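Local coordinates for protein Alpha/beta hydrolase (Paenibacillus sp. VTT E-133280, PDB 6TJ2) that probably hydrolyses methyl salicylate, as an extracellular bacterial esterase resembling tobacco salicylic acid binding protein 2, at residues Gly148-Val151 against Ala152-Phe155; Asn89-His92 against Glu93-Thr96; His116-Gly119 against Gly120-Ile123; Leu216-Phe219 against Tyr220-Gln223. All blocks are in the same frame, centred on the assembly; numbering follows the deposited sequence.

Interaction 1 of 4, residues Gly148-Val151 against Ala152-Phe155; sequences GQSV and ADQF
S150 and D153 trade backbone and side-chain bonds across a helical turn in the loop between strand 134-139 and helix 157-170 of the alpha/beta-hydrolase fold. S150 OG accepts from D153 N at 2.9 Å. S150 N donates in return to D153 OD2 at 3.0 Å, coming in from above the carboxylate plane. S150 OG lies between its own backbone N and carbonyl carbon (chi1 69°), which turns it toward D153 N. D153 OD2 also forms a salt bridge with K213, and this probably stabilises the charged carboxylate. A water binds S150 OG at 2.7 Å and gives a weak bond to D153 OD1.

A bend about the CB-CG bond of Q154 (chi2 -43°) brings its amide back to Q149 and S150. The extended Q149 side chain crosses it at about a right angle. The two amide planes are 34° apart, and the Q154 N-H comes in from above the plane of the Q149 carbonyl. Q149 OE1 also accepts from L146 N. V151 O takes the Q154 backbone N at 3.0 Å and sits at the edge of the F155 ring. Both hydrogens of Q154 NE2 are used: one goes to S150 O at 2.9 Å, the other to Q149 OE1 at 2.9 Å.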
loop_
_atom_site.group_PDB
_atom_site.type_symbol
_atom_site.label_atom_id
_atom_site.label_comp_id
_atom_site.label_asym_id
_atom_site.label_seq_id
_atom_site.Cartn_x
_atom_site.Cartn_y
_atom_site.Cartn_z
ATOM N N GLY A 148 12.276 0.455 -25.914
ATOM C CA GLY A 148 11.310 0.092 -26.969
ATOM C C GLY A 148 9.862 0.337 -26.638
ATOM O O GLY A 148 8.960 -0.002 -27.416
ATOM N N GLN A 149 9.540 0.873 -25.464
ATOM C CA GLN A 149 8.168 1.169 -25.052
ATOM C C GLN A 149 7.905 2.677 -25.096
ATOM O O GLN A 149 8.828 3.494 -25.065
ATOM C CB GLN A 149 7.919 0.720 -23.606
ATOM C CG GLN A 149 8.149 -0.769 -23.360
ATOM C CD GLN A 149 7.880 -1.155 -21.934
ATOM O OE1 GLN A 149 7.790 -0.314 -21.012
ATOM N NE2 GLN A 149 7.762 -2.467 -21.680
ATOM N N SER A 150 6.649 3.026 -25.234
ATOM C CA SER A 150 6.142 4.405 -25.094
ATOM C C SER A 150 5.587 4.637 -23.694
ATOM O O SER A 150 5.313 3.688 -22.915
ATOM C CB SER A 150 5.076 4.701 -26.114
ATOM O OG SER A 150 3.909 3.953 -25.835
ATOM N N VAL A 151 5.282 5.902 -23.412
ATOM C CA VAL A 151 4.530 6.242 -22.188
ATOM C C VAL A 151 3.121 5.664 -22.242
ATOM O O VAL A 151 2.666 5.025 -21.265
ATOM C CB VAL A 151 4.553 7.760 -21.958
ATOM C CG1 VAL A 151 3.582 8.153 -20.873
ATOM C CG2 VAL A 151 5.946 8.224 -21.656
ATOM N N ALA A 152 2.457 5.766 -23.378
ATOM C CA ALA A 152 1.087 5.247 -23.538
ATOM C C ALA A 152 1.064 3.715 -23.334
ATOM O O ALA A 152 0.062 3.246 -22.712
ATOM C CB ALA A 152 0.568 5.624 -24.923
ATOM N N ASP A 153 2.130 3.042 -23.710
ATOM C CA ASP A 153 2.260 1.569 -23.544
ATOM C C ASP A 153 2.106 1.188 -22.069
ATOM O O ASP A 153 1.877 0.005 -21.776
ATOM C CB ASP A 153 3.576 1.024 -24.087
ATOM C CG ASP A 153 3.706 0.908 -25.617
ATOM O OD1 ASP A 153 2.632 0.881 -26.277
ATOM O OD2 ASP A 153 4.853 0.827 -26.060
ATOM N N GLN A 154 2.375 2.071 -21.113
ATOM C CA GLN A 154 2.353 1.700 -19.690
ATOM C C GLN A 154 0.943 1.569 -19.173
ATOM O O GLN A 154 0.763 0.987 -18.106
ATOM C CB GLN A 154 3.045 2.797 -18.862
ATOM C CG GLN A 154 4.479 3.115 -19.284
ATOM C CD GLN A 154 5.319 1.915 -19.590
ATOM O OE1 GLN A 154 5.429 1.002 -18.730
ATOM N NE2 GLN A 154 5.874 1.852 -20.790
ATOM N N PHE A 155 -0.054 2.075 -19.901
ATOM C CA PHE A 155 -1.429 2.120 -19.354
ATOM C C PHE A 155 -2.163 0.792 -19.553
ATOM O O PHE A 155 -1.898 0.046 -20.486
ATOM C CB PHE A 155 -2.227 3.244 -20.006
ATOM C CG PHE A 155 -1.888 4.599 -19.425
ATOM C CD1 PHE A 155 -2.697 5.172 -18.462
ATOM C CD2 PHE A 155 -0.736 5.242 -19.841
ATOM C CE1 PHE A 155 -2.350 6.394 -17.900
ATOM C CE2 PHE A 155 -0.433 6.488 -19.312
ATOM C CZ PHE A 155 -1.255 7.063 -18.361
HETATM O O HOH W 1 2.964 3.554 -28.299
#

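Interaction 2 of 4, residues Asn89-His92 against Glu93-Thr96; sequences NVTH and EQIT
T91 and Q94 form a capping box at the start of helix 92-105. T91 is the N-cap. Its OG1 accepts from Q94 N at 3.1 Å. Q94 OE1 accepts from T91 N at 3.0 Å, in the carbonyl plane and on a lone pair. T91 OG1 sits between its backbone N and carbonyl carbon (chi1 69°), facing the first turn. Q94 CG lies beside its own backbone N, and the extended chain carries the amide back along the turn to T91. A water donates to both Q94 OE1 and N89 O, so the amide oxygen accepts from this water as well as from T91 N.

Behind the cap, T91 O accepts from I95 N. H92 O takes two bonds from T96: the backbone N at 2.9 Å, and OG1 at 2.9 Å from above the carbonyl plane. V90 CG2 packs on I95 CG1 at 4.0 Å.

The next shell fixes the polar ends. H92 N donates to E212, and the H92 ring bonds S121 through NE2. T96 OG1 pairs with T125. S121 and T125 lie on helix 119-129, where I95 also packs on V122.

The chemistry is that of a helix start: T91 OG1 and Q94 OE1 satisfy amides that no preceding turn could serve. T96 OG1, bonded both to H92 O and to T125, is probably fixed in its rotation.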
loop_
_atom_site.group_PDB
_atom_site.type_symbol
_atom_site.label_atom_id
_atom_site.label_comp_id
_atom_site.label_asym_id
_atom_site.label_seq_id
_atom_site.Cartn_x
_atom_site.Cartn_y
_atom_site.Cartn_z
ATOM N N ASN A 89 2.599 19.336 -32.921
ATOM C CA ASN A 89 3.318 18.228 -33.557
ATOM C C ASN A 89 4.687 18.001 -32.953
ATOM O O ASN A 89 5.518 17.270 -33.521
ATOM C CB ASN A 89 3.396 18.442 -35.077
ATOM C CG ASN A 89 2.038 18.364 -35.754
ATOM O OD1 ASN A 89 1.113 17.723 -35.301
ATOM N ND2 ASN A 89 1.986 18.902 -36.966
ATOM N N VAL A 90 4.919 18.535 -31.756
ATOM C CA VAL A 90 6.204 18.343 -31.053
ATOM C C VAL A 90 6.501 16.859 -30.858
ATOM O O VAL A 90 5.576 16.043 -30.672
ATOM C CB VAL A 90 6.236 19.120 -29.729
ATOM C CG1 VAL A 90 5.369 18.441 -28.687
ATOM C CG2 VAL A 90 7.629 19.258 -29.229
ATOM N N THR A 91 7.800 16.519 -30.950
ATOM C CA THR A 91 8.284 15.152 -30.729
ATOM C C THR A 91 9.016 15.010 -29.405
ATOM O O THR A 91 9.461 15.988 -28.807
ATOM C CB THR A 91 9.200 14.688 -31.856
ATOM O OG1 THR A 91 10.402 15.450 -31.750
ATOM C CG2 THR A 91 8.540 14.883 -33.208
ATOM N N HIS A 92 9.185 13.773 -28.988
ATOM C CA HIS A 92 9.971 13.495 -27.748
ATOM C C HIS A 92 11.403 13.979 -27.916
ATOM O O HIS A 92 11.994 14.536 -26.955
ATOM C CB HIS A 92 9.934 11.978 -27.403
ATOM C CG HIS A 92 10.097 11.742 -25.932
ATOM N ND1 HIS A 92 11.319 11.774 -25.330
ATOM C CD2 HIS A 92 9.172 11.462 -25.009
ATOM C CE1 HIS A 92 11.160 11.467 -24.061
ATOM N NE2 HIS A 92 9.842 11.334 -23.793
ATOM N N GLU A 93 11.986 13.847 -29.096
ATOM C CA GLU A 93 13.359 14.321 -29.338
ATOM C C GLU A 93 13.419 15.837 -29.157
ATOM O O GLU A 93 14.377 16.323 -28.581
ATOM C CB GLU A 93 13.760 13.901 -30.738
ATOM C CG GLU A 93 15.133 14.367 -31.133
ATOM C CD GLU A 93 15.555 13.912 -32.513
ATOM O OE1 GLU A 93 15.005 12.903 -33.012
ATOM O OE2 GLU A 93 16.526 14.507 -33.018
ATOM N N GLN A 94 12.436 16.564 -29.649
ATOM C CA GLN A 94 12.447 18.034 -29.527
ATOM C C GLN A 94 12.297 18.421 -28.050
ATOM O O GLN A 94 12.950 19.370 -27.588
ATOM C CB GLN A 94 11.329 18.664 -30.358
ATOM C CG GLN A 94 11.604 18.645 -31.867
ATOM C CD GLN A 94 10.373 19.034 -32.644
ATOM O OE1 GLN A 94 9.256 18.653 -32.382
ATOM N NE2 GLN A 94 10.607 19.872 -33.659
ATOM N N ILE A 95 11.432 17.732 -27.303
ATOM C CA ILE A 95 11.290 18.022 -25.837
ATOM C C ILE A 95 12.627 17.752 -25.171
ATOM O O ILE A 95 13.124 18.614 -24.378
ATOM C CB ILE A 95 10.157 17.144 -25.279
ATOM C CG1 ILE A 95 8.807 17.653 -25.768
ATOM C CG2 ILE A 95 10.259 17.105 -23.754
ATOM C CD1 ILE A 95 7.637 16.775 -25.423
ATOM N N THR A 96 13.245 16.626 -25.419
ATOM C CA THR A 96 14.491 16.221 -24.769
ATOM C C THR A 96 15.556 17.260 -25.090
ATOM O O THR A 96 16.251 17.707 -24.193
ATOM C CB THR A 96 14.894 14.835 -25.226
ATOM O OG1 THR A 96 13.869 13.918 -24.851
ATOM C CG2 THR A 96 16.233 14.427 -24.688
HETATM O O HOH W 2 7.783 18.556 -34.704
#

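Interaction 3 of 4, residues His116-Gly119 against Gly120-Ile123; sequences HSFG and GSVI
The chain turns sharply from strand 111-117 into helix 119-129, through a type II' turn from H116 to G119 with S117 at the strained phi/psi of 50°/-128°. The G-H-S-F-G sequence here fits the nucleophile elbow of alpha/beta hydrolases. S117 is probably the nucleophile, with H264 and D234 as likely triad partners. A weak bond from G119 N to H116 O closes the turn, and that oxygen leaves little room for a side chain at G119. G120 N donates to S117 O at 2.8 Å; I123 N to G119 O at 2.9 Å is the first of these bonds with alpha-helical spacing.

F118 and S121 carry most of the side-chain contact. S121 OG donates to F118 O at 2.8 Å, lying in the carbonyl plane. S121 N reaches the same oxygen from above that plane, so F118 O accepts two bonds from one residue. S121 OG also lies over one face of the F118 ring, 3.5 Å from F118 CE1. H92 NE2 of helix 92-105 also bonds S121 OG. F118 CG is anti to its backbone N (chi1 164°), which lays the ring along the first helical turn. There CE2 meets V122 CG2 at 3.5 Å, a snug apolar contact. I123 CG2 rests 3.4 Å from G119 O.

The contact is buried near the centre of the chain, in the beta-alpha-beta unit of strand 111-117, helix 119-129 and strand 134-139. I123 packs on I137 and F139 of that last strand. F118 and V122 also meet I95 of helix 92-105, while P209 and L210 of helix 208-211 touch F118.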
loop_
_atom_site.group_PDB
_atom_site.type_symbol
_atom_site.label_atom_id
_atom_site.label_comp_id
_atom_site.label_asym_id
_atom_site.label_seq_id
_atom_site.Cartn_x
_atom_site.Cartn_y
_atom_site.Cartn_z
ATOM N N HIS A 116 8.084 14.294 -12.966
ATOM C CA HIS A 116 6.714 13.891 -12.591
ATOM C C HIS A 116 6.003 13.375 -13.814
ATOM O O HIS A 116 6.169 13.967 -14.889
ATOM C CB HIS A 116 6.011 15.050 -11.935
ATOM C CG HIS A 116 4.619 14.804 -11.502
ATOM N ND1 HIS A 116 3.566 15.066 -12.287
ATOM C CD2 HIS A 116 4.120 14.333 -10.328
ATOM C CE1 HIS A 116 2.443 14.836 -11.624
ATOM N NE2 HIS A 116 2.766 14.413 -10.429
ATOM N N SER A 117 5.234 12.298 -13.677
ATOM C CA SER A 117 4.400 11.718 -14.750
ATOM C C SER A 117 5.191 11.519 -16.051
ATOM O O SER A 117 6.218 10.816 -16.051
ATOM C CB SER A 117 3.080 12.444 -14.843
ATOM O OG SER A 117 3.206 13.827 -15.085
ATOM N N PHE A 118 4.720 12.016 -17.194
ATOM C CA PHE A 118 5.386 11.911 -18.505
ATOM C C PHE A 118 6.811 12.409 -18.358
ATOM O O PHE A 118 7.725 11.994 -19.089
ATOM C CB PHE A 118 4.620 12.763 -19.510
ATOM C CG PHE A 118 5.348 13.085 -20.793
ATOM C CD1 PHE A 118 5.501 12.146 -21.800
ATOM C CD2 PHE A 118 5.989 14.303 -20.977
ATOM C CE1 PHE A 118 6.226 12.422 -22.952
ATOM C CE2 PHE A 118 6.727 14.583 -22.132
ATOM C CZ PHE A 118 6.841 13.636 -23.113
ATOM N N GLY A 119 7.067 13.344 -17.451
ATOM C CA GLY A 119 8.402 13.810 -17.154
ATOM C C GLY A 119 9.394 12.722 -16.778
ATOM O O GLY A 119 10.593 12.919 -16.977
ATOM N N GLY A 120 8.912 11.560 -16.296
ATOM C CA GLY A 120 9.847 10.439 -16.115
ATOM C C GLY A 120 10.504 10.000 -17.399
ATOM O O GLY A 120 11.699 9.646 -17.405
ATOM N N SER A 121 9.760 10.007 -18.491
ATOM C CA SER A 121 10.351 9.633 -19.793
ATOM C C SER A 121 11.365 10.670 -20.261
ATOM O O SER A 121 12.407 10.298 -20.869
ATOM C CB SER A 121 9.327 9.362 -20.849
ATOM O OG SER A 121 8.691 10.531 -21.301
ATOM N N VAL A 122 11.137 11.922 -19.939
ATOM C CA VAL A 122 12.032 13.035 -20.281
ATOM C C VAL A 122 13.297 12.964 -19.440
ATOM O O VAL A 122 14.406 13.158 -19.983
ATOM C CB VAL A 122 11.302 14.367 -20.131
ATOM C CG1 VAL A 122 12.260 15.509 -20.480
ATOM C CG2 VAL A 122 10.055 14.416 -21.019
ATOM N N ILE A 123 13.207 12.673 -18.146
ATOM C CA ILE A 123 14.457 12.535 -17.370
ATOM C C ILE A 123 15.270 11.349 -17.881
ATOM O O ILE A 123 16.528 11.401 -17.862
ATOM C CB ILE A 123 14.286 12.542 -15.851
ATOM C CG1 ILE A 123 13.641 11.261 -15.325
ATOM C CG2 ILE A 123 13.522 13.800 -15.454
ATOM C CD1 ILE A 123 13.238 11.335 -13.866
#

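Interaction 4 of 4, residues Leu216-Phe219 against Tyr220-Gln223; sequences LKKF and YSLQ
F219 and Y220 form a T-shaped pair between consecutive residues. The F219 edge points at the Y220 face, with ring centroids 4.8 Å apart and planes at 86°. F219 CD2 stands over the centre of the Y220 ring. With F219 CG anti to its backbone N (chi1 172°) and Y220 CG beside its own (chi1 -75°), the F219 edge comes over the Y220 ring.

Apolar contacts flank the pair. L216 CB touches Y220 CE2 at 4.0 Å, and F219 CD1 lies 4.3 Å from L222 CD1.

Hydrogen bonds close the turn. Y220 N donates to L216 O at 3.1 Å, nearly along the C=O axis. S221 gives two bonds to K218 O, from N and from OG, the latter 2.8 Å long. L222 N reaches F219 O. A water donates to both F219 O and L222 O, bridging the turn's end.

Two polar ends find partners beyond the helix. Y220 OH bonds P145 O, and K217 forms a salt bridge with D147.

F219 packs the segment against helix 119-129 and strand 134-139. This is a short, weakly bonded helix, 217-221, set just before strand 226-231 of the alpha/beta-hydrolase sheet.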
loop_
_atom_site.group_PDB
_atom_site.type_symbol
_atom_site.label_atom_id
_atom_site.label_comp_id
_atom_site.label_asym_id
_atom_site.label_seq_id
_atom_site.Cartn_x
_atom_site.Cartn_y
_atom_site.Cartn_z
ATOM N N LEU A 216 16.016 3.479 -24.964
ATOM C CA LEU A 216 16.457 3.733 -23.577
ATOM C C LEU A 216 17.551 2.769 -23.125
ATOM O O LEU A 216 17.818 2.671 -21.954
ATOM C CB LEU A 216 15.239 3.665 -22.654
ATOM C CG LEU A 216 14.125 4.637 -22.921
ATOM C CD1 LEU A 216 12.933 4.318 -22.056
ATOM C CD2 LEU A 216 14.613 6.056 -22.651
ATOM N N LYS A 217 18.265 2.178 -24.091
ATOM C CA LYS A 217 19.395 1.296 -23.762
ATOM C C LYS A 217 20.438 2.045 -22.937
ATOM O O LYS A 217 20.969 1.477 -21.946
ATOM C CB LYS A 217 20.033 0.777 -25.045
ATOM C CG LYS A 217 19.111 -0.124 -25.852
ATOM C CD LYS A 217 19.873 -0.776 -26.995
ATOM C CE LYS A 217 19.090 -1.936 -27.563
ATOM N NZ LYS A 217 17.826 -1.476 -28.179
ATOM N N LYS A 218 20.757 3.292 -23.331
ATOM C CA LYS A 218 21.785 4.050 -22.609
ATOM C C LYS A 218 21.296 4.272 -21.170
ATOM O O LYS A 218 22.063 4.078 -20.239
ATOM C CB LYS A 218 22.204 5.317 -23.349
ATOM C CG LYS A 218 23.193 6.143 -22.559
ATOM C CD LYS A 218 24.033 7.097 -23.393
ATOM C CE LYS A 218 25.198 7.692 -22.626
ATOM N NZ LYS A 218 26.127 6.637 -22.168
ATOM N N PHE A 219 20.051 4.736 -20.996
ATOM C CA PHE A 219 19.517 4.993 -19.644
ATOM C C PHE A 219 19.682 3.775 -18.739
ATOM O O PHE A 219 20.124 3.911 -17.587
ATOM C CB PHE A 219 18.052 5.394 -19.703
ATOM C CG PHE A 219 17.429 5.486 -18.336
ATOM C CD1 PHE A 219 17.694 6.574 -17.528
ATOM C CD2 PHE A 219 16.687 4.454 -17.800
ATOM C CE1 PHE A 219 17.218 6.610 -16.238
ATOM C CE2 PHE A 219 16.198 4.504 -16.500
ATOM C CZ PHE A 219 16.446 5.594 -15.727
ATOM N N TYR A 220 19.325 2.609 -19.264
ATOM C CA TYR A 220 19.362 1.359 -18.460
ATOM C C TYR A 220 20.794 0.842 -18.288
ATOM O O TYR A 220 20.933 -0.018 -17.418
ATOM C CB TYR A 220 18.417 0.298 -19.032
ATOM C CG TYR A 220 16.984 0.648 -18.701
ATOM C CD1 TYR A 220 16.541 0.571 -17.389
ATOM C CD2 TYR A 220 16.128 1.162 -19.621
ATOM C CE1 TYR A 220 15.237 0.912 -17.051
ATOM C CE2 TYR A 220 14.838 1.555 -19.307
ATOM C CZ TYR A 220 14.380 1.436 -18.004
ATOM O OH TYR A 220 13.124 1.819 -17.616
ATOM N N SER A 221 21.813 1.435 -18.899
ATOM C CA SER A 221 23.231 1.094 -18.613
ATOM C C SER A 221 23.856 2.087 -17.635
ATOM O O SER A 221 24.918 1.766 -17.108
ATOM C CB SER A 221 23.995 1.075 -19.904
ATOM O OG SER A 221 24.256 2.406 -20.342
ATOM N N LEU A 222 23.220 3.216 -17.352
ATOM C CA LEU A 222 23.791 4.293 -16.502
ATOM C C LEU A 222 23.935 3.812 -15.065
ATOM O O LEU A 222 23.058 3.080 -14.605
ATOM C CB LEU A 222 22.872 5.520 -16.516
ATOM C CG LEU A 222 22.764 6.267 -17.843
ATOM C CD1 LEU A 222 21.900 7.522 -17.695
ATOM C CD2 LEU A 222 24.131 6.597 -18.410
ATOM N N GLN A 223 25.011 4.244 -14.397
ATOM C CA GLN A 223 25.295 3.856 -12.988
ATOM C C GLN A 223 24.782 4.923 -12.004
ATOM O O GLN A 223 25.026 4.837 -10.778
ATOM C CB GLN A 223 26.798 3.554 -12.901
ATOM C CG GLN A 223 27.168 2.307 -13.682
ATOM C CD GLN A 223 26.391 1.135 -13.131
ATOM O OE1 GLN A 223 25.455 0.627 -13.744
ATOM N NE2 GLN A 223 26.741 0.735 -11.923
HETATM O O HOH W 3 20.292 3.081 -14.957
#

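From the N terminus the order is interaction 2, interaction 3, interaction 1, interaction 4. All four are local turns in series; none closes a long loop, and none nest or cross. Interaction 2 opens helix 92-105 and interaction 3 joins strand 111-117 to helix 119-129. These two touch, with H92 CD2 3.7 Å from F118 CZ. Interaction 1 shapes the loop after strand 134-139 and touches interaction 3, V151 CG2 lying 3.6 Å from S121 OG. Interaction 4 spans the short helix 217-221 before strand 226-231. It reaches none of the others directly, its centre about 15 Å from that of interaction 3. Interaction 3 thus links the segments of interactions 1 and 2 at the probable nucleophile elbow.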